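Local coordinates for sporozoite-specific SAG protein (Toxoplasma gondii, PDB 2WNK) that is a surface antigen of the SAG2-related type, made at the sporozoite stage and probably displayed on the parasite surface, where it may take part in host-cell attachment, at residues D43-N55 with A92-G104. Sequence-based numbering, arbitrary orientation.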
loop_
_atom_site.group_PDB
_atom_site.type_symbol
_atom_site.label_atom_id
_atom_site.label_comp_id
_atom_site.label_asym_id
_atom_site.label_seq_id
_atom_site.Cartn_x
_atom_site.Cartn_y
_atom_site.Cartn_z
ATOM N N ASP A 43 -13.805 -7.905 -16.169
ATOM C CA ASP A 43 -14.242 -6.612 -16.689
ATOM C C ASP A 43 -15.626 -6.211 -16.190
ATOM O O ASP A 43 -15.944 -5.023 -16.118
ATOM C CB ASP A 43 -14.243 -6.660 -18.220
ATOM C CG ASP A 43 -13.877 -5.331 -18.854
ATOM O OD1 ASP A 43 -13.608 -4.356 -18.127
ATOM O OD2 ASP A 43 -13.848 -5.260 -20.098
ATOM N N SER A 44 -16.443 -7.199 -15.832
ATOM C CA SER A 44 -17.861 -6.967 -15.516
ATOM C C SER A 44 -18.180 -6.718 -14.038
ATOM O O SER A 44 -19.332 -6.419 -13.711
ATOM C CB SER A 44 -18.730 -8.154 -15.963
ATOM O OG SER A 44 -18.720 -8.345 -17.373
ATOM N N THR A 45 -17.189 -6.896 -13.161
ATOM C CA THR A 45 -17.387 -6.839 -11.703
ATOM C C THR A 45 -17.943 -5.495 -11.294
ATOM O O THR A 45 -17.477 -4.477 -11.801
ATOM C CB THR A 45 -16.047 -6.997 -10.969
ATOM O OG1 THR A 45 -15.486 -8.269 -11.325
ATOM C CG2 THR A 45 -16.236 -6.961 -9.457
ATOM N N LYS A 46 -18.914 -5.500 -10.375
ATOM C CA LYS A 46 -19.463 -4.254 -9.853
ATOM C C LYS A 46 -19.172 -4.106 -8.359
ATOM O O LYS A 46 -18.929 -5.110 -7.657
ATOM C CB LYS A 46 -20.970 -4.183 -10.110
ATOM C CG LYS A 46 -21.326 -4.276 -11.591
ATOM C CD LYS A 46 -22.756 -3.802 -11.842
ATOM C CE LYS A 46 -22.846 -2.277 -11.771
ATOM N NZ LYS A 46 -24.248 -1.752 -11.897
ATOM N N VAL A 47 -19.191 -2.869 -7.871
ATOM C CA VAL A 47 -19.004 -2.605 -6.439
ATOM C C VAL A 47 -20.107 -1.655 -6.025
ATOM O O VAL A 47 -20.639 -0.926 -6.861
ATOM C CB VAL A 47 -17.679 -1.924 -6.139
ATOM C CG1 VAL A 47 -16.504 -2.838 -6.629
ATOM C CG2 VAL A 47 -17.631 -0.512 -6.807
ATOM N N CYS A 48 -20.423 -1.611 -4.731
ATOM C CA CYS A 48 -21.312 -0.529 -4.233
ATOM C C CYS A 48 -20.484 0.708 -3.907
ATOM O O CYS A 48 -19.290 0.609 -3.598
ATOM C CB CYS A 48 -22.121 -0.993 -3.040
ATOM S SG CYS A 48 -23.182 -2.323 -3.553
ATOM N N THR A 49 -21.113 1.877 -4.019
ATOM C CA THR A 49 -20.421 3.110 -3.737
ATOM C C THR A 49 -21.042 3.834 -2.546
ATOM O O THR A 49 -20.644 4.937 -2.198
ATOM C CB THR A 49 -20.397 4.032 -4.989
ATOM O OG1 THR A 49 -21.762 4.198 -5.443
ATOM C CG2 THR A 49 -19.493 3.382 -6.066
ATOM N N THR A 50 -22.024 3.182 -1.930
ATOM C CA THR A 50 -22.547 3.552 -0.624
ATOM C C THR A 50 -22.688 2.267 0.206
ATOM O O THR A 50 -22.773 1.150 -0.341
ATOM C CB THR A 50 -23.924 4.183 -0.707
ATOM O OG1 THR A 50 -24.761 3.280 -1.430
ATOM C CG2 THR A 50 -23.851 5.576 -1.398
ATOM N N ALA A 51 -22.702 2.419 1.522
ATOM C CA ALA A 51 -22.671 1.260 2.419
ATOM C C ALA A 51 -23.929 0.363 2.343
ATOM O O ALA A 51 -23.897 -0.810 2.758
ATOM C CB ALA A 51 -22.407 1.708 3.851
ATOM N N ASP A 52 -25.044 0.912 1.831
ATOM C CA ASP A 52 -26.296 0.123 1.642
ATOM C C ASP A 52 -26.562 -0.244 0.197
ATOM O O ASP A 52 -27.640 -0.692 -0.114
ATOM C CB ASP A 52 -27.509 0.847 2.213
ATOM C CG ASP A 52 -27.842 2.142 1.474
ATOM O OD1 ASP A 52 -26.993 2.621 0.679
ATOM O OD2 ASP A 52 -28.899 2.702 1.772
ATOM N N CYS A 53 -25.541 -0.082 -0.660
ATOM C CA CYS A 53 -25.653 -0.454 -2.055
ATOM C C CYS A 53 -26.781 0.312 -2.747
ATOM O O CYS A 53 -27.326 -0.139 -3.767
ATOM C CB CYS A 53 -25.829 -1.956 -2.182
ATOM S SG CYS A 53 -24.263 -2.816 -1.895
ATOM N N SER A 54 -27.134 1.485 -2.225
ATOM C CA SER A 54 -28.096 2.340 -2.935
ATOM C C SER A 54 -27.545 2.738 -4.341
ATOM O O SER A 54 -28.319 2.986 -5.274
ATOM C CB SER A 54 -28.406 3.605 -2.120
ATOM O OG SER A 54 -27.246 4.429 -2.071
ATOM N N ASN A 55 -26.220 2.844 -4.455
ATOM C CA ASN A 55 -25.527 3.190 -5.703
ATOM C C ASN A 55 -24.455 2.126 -5.986
ATOM O O ASN A 55 -23.808 1.650 -5.047
ATOM C CB ASN A 55 -24.875 4.568 -5.567
ATOM C CG ASN A 55 -25.891 5.684 -5.571
ATOM O OD1 ASN A 55 -26.633 5.848 -4.597
ATOM N ND2 ASN A 55 -25.910 6.488 -6.636
ATOM N N ALA A 92 -6.678 9.497 -6.115
ATOM C CA ALA A 92 -7.297 10.008 -4.911
ATOM C C ALA A 92 -7.833 8.848 -4.076
ATOM O O ALA A 92 -8.339 7.879 -4.617
ATOM C CB ALA A 92 -8.435 10.949 -5.261
ATOM N N GLU A 93 -7.731 8.984 -2.761
ATOM C CA GLU A 93 -8.291 8.015 -1.820
ATOM C C GLU A 93 -9.778 7.836 -2.076
ATOM O O GLU A 93 -10.515 8.829 -2.259
ATOM C CB GLU A 93 -8.077 8.544 -0.404
ATOM C CG GLU A 93 -8.934 7.944 0.659
ATOM C CD GLU A 93 -8.428 8.248 2.050
ATOM O OE1 GLU A 93 -7.198 8.263 2.242
ATOM O OE2 GLU A 93 -9.251 8.478 2.962
ATOM N N THR A 94 -10.234 6.589 -2.078
ATOM C CA THR A 94 -11.654 6.378 -2.237
ATOM C C THR A 94 -12.115 5.117 -1.538
ATOM O O THR A 94 -11.308 4.359 -0.955
ATOM C CB THR A 94 -12.015 6.357 -3.715
ATOM O OG1 THR A 94 -13.449 6.392 -3.850
ATOM C CG2 THR A 94 -11.401 5.158 -4.371
ATOM N N SER A 95 -13.422 4.899 -1.588
ATOM C CA SER A 95 -14.027 3.803 -0.845
ATOM C C SER A 95 -14.884 2.958 -1.781
ATOM O O SER A 95 -15.631 3.483 -2.615
ATOM C CB SER A 95 -14.920 4.335 0.272
ATOM O OG SER A 95 -14.169 4.804 1.379
ATOM N N VAL A 96 -14.787 1.641 -1.647
ATOM C CA VAL A 96 -15.766 0.755 -2.241
ATOM C C VAL A 96 -16.484 -0.057 -1.147
ATOM O O VAL A 96 -15.951 -0.261 -0.066
ATOM C CB VAL A 96 -15.200 -0.178 -3.335
ATOM C CG1 VAL A 96 -14.602 0.676 -4.501
ATOM C CG2 VAL A 96 -14.134 -1.117 -2.789
ATOM N N PHE A 97 -17.665 -0.540 -1.471
ATOM C CA PHE A 97 -18.512 -1.248 -0.505
ATOM C C PHE A 97 -19.094 -2.483 -1.106
ATOM O O PHE A 97 -19.354 -2.559 -2.333
ATOM C CB PHE A 97 -19.692 -0.347 -0.069
ATOM C CG PHE A 97 -19.285 0.931 0.579
ATOM C CD1 PHE A 97 -19.123 0.974 1.950
ATOM C CD2 PHE A 97 -19.039 2.076 -0.178
ATOM C CE1 PHE A 97 -18.762 2.158 2.572
ATOM C CE2 PHE A 97 -18.687 3.262 0.442
ATOM C CZ PHE A 97 -18.545 3.300 1.801
ATOM N N PHE A 98 -19.338 -3.479 -0.225
ATOM C CA PHE A 98 -20.166 -4.606 -0.589
ATOM C C PHE A 98 -21.156 -4.914 0.521
ATOM O O PHE A 98 -20.979 -4.441 1.669
ATOM C CB PHE A 98 -19.282 -5.858 -0.773
ATOM C CG PHE A 98 -18.188 -5.654 -1.791
ATOM C CD1 PHE A 98 -18.474 -5.781 -3.154
ATOM C CD2 PHE A 98 -16.905 -5.291 -1.388
ATOM C CE1 PHE A 98 -17.502 -5.598 -4.127
ATOM C CE2 PHE A 98 -15.912 -5.084 -2.351
ATOM C CZ PHE A 98 -16.218 -5.234 -3.722
ATOM N N LEU A 99 -22.185 -5.710 0.201
ATOM C CA LEU A 99 -22.988 -6.315 1.245
ATOM C C LEU A 99 -22.919 -7.829 1.167
ATOM O O LEU A 99 -22.894 -8.396 0.062
ATOM C CB LEU A 99 -24.459 -5.924 1.066
ATOM C CG LEU A 99 -24.657 -4.437 1.389
ATOM C CD1 LEU A 99 -26.016 -3.940 0.896
ATOM C CD2 LEU A 99 -24.504 -4.189 2.908
ATOM N N CYS A 100 -23.004 -8.476 2.330
ATOM C CA CYS A 100 -23.196 -9.911 2.415
ATOM C C CYS A 100 -24.657 -10.067 2.836
ATOM O O CYS A 100 -25.071 -9.478 3.846
ATOM C CB CYS A 100 -22.289 -10.501 3.498
ATOM S SG CYS A 100 -20.479 -10.406 3.149
ATOM N N GLN A 101 -25.403 -10.804 2.052
ATOM C CA GLN A 101 -26.831 -10.937 2.244
ATOM C C GLN A 101 -27.289 -12.357 2.058
ATOM O O GLN A 101 -26.599 -13.132 1.513
ATOM C CB GLN A 101 -27.587 -10.038 1.268
ATOM C CG GLN A 101 -27.615 -10.431 -0.130
ATOM C CD GLN A 101 -28.180 -9.371 -1.076
ATOM O OE1 GLN A 101 -28.457 -9.632 -2.222
ATOM N NE2 GLN A 101 -28.307 -8.199 -0.595
ATOM N N ARG A 102 -28.490 -12.654 2.522
ATOM C CA ARG A 102 -29.125 -13.920 2.228
ATOM C C ARG A 102 -29.241 -14.193 0.751
ATOM O O ARG A 102 -29.401 -13.328 -0.046
ATOM C CB ARG A 102 -30.532 -13.971 2.872
ATOM C CG ARG A 102 -30.572 -14.570 4.235
ATOM C CD ARG A 102 -31.606 -13.995 5.200
ATOM N NE ARG A 102 -30.842 -13.283 6.188
ATOM C CZ ARG A 102 -31.252 -12.319 6.983
ATOM N NH1 ARG A 102 -30.373 -11.784 7.766
ATOM N NH2 ARG A 102 -32.541 -11.932 7.034
ATOM N N THR A 103 -29.189 -15.446 0.384
ATOM C CA THR A 103 -29.429 -15.865 -0.962
ATOM C C THR A 103 -30.766 -15.358 -1.420
ATOM O O THR A 103 -31.725 -15.544 -0.721
ATOM C CB THR A 103 -29.526 -17.384 -1.030
ATOM O OG1 THR A 103 -28.385 -17.943 -0.407
ATOM C CG2 THR A 103 -29.582 -17.812 -2.429
ATOM N N GLY A 104 -30.849 -14.757 -2.588
ATOM C CA GLY A 104 -32.182 -14.310 -2.974
ATOM C C GLY A 104 -32.314 -12.825 -3.219
ATOM O O GLY A 104 -33.285 -12.414 -3.855
HETATM O O HOH W 1 -21.331 -1.864 3.109
#
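C48 and F97 pair their backbones although strands 46-48 and 94-101 run almost at right angles, 94° between their directions. A single antiparallel hydrogen-bonded pair results: C48 N donates to F97 O at 2.8 Å and F97 N to C48 O at 2.9 Å. Both bonds are bent, near 145° at the hydrogen, and F97 N lies above the carbonyl plane of C48, consistent with the steep crossing of the two strands. Beyond this point T49 to C53 fold over strand 94-101. F97, with CG anti to its own carbonyl carbon (chi1 -60°), turns one ring face to the T50-A51 peptide; A51 N sits 3.8 Å above the ring centre, while C48 O lies at the ring edge, in its plane. H124 of the neighbouring strand also stacks on this ring. The type I turn T50-C53 is closed by C53 N to T50 O, and D52 OD1 receives S54 N in an Asx turn, from well above the carboxylate plane. L99 reaches under this turn with both methyls: CD1 touches C53 SG at 3.5 Å, in the C48-C53 disulfide, and CD2 approaches A51 O at 3.4 Å. A water donates to both A51 O and F98 O, bridging the turn to the strand. V47 packs on the other side of the crossing, its CG2 on V96 CG1 at 4.0 Å and its CG1 at F98 CZ; the F98 ring continues toward F26, I35 and L68 in the interior. Strand 94-101 is itself held to strand 22-28 by the C100-C28 disulfide. This short disulfide-closed loop laid across a sheet strand belongs to the first of two disulfide-rich, beta-sandwich SRS domains.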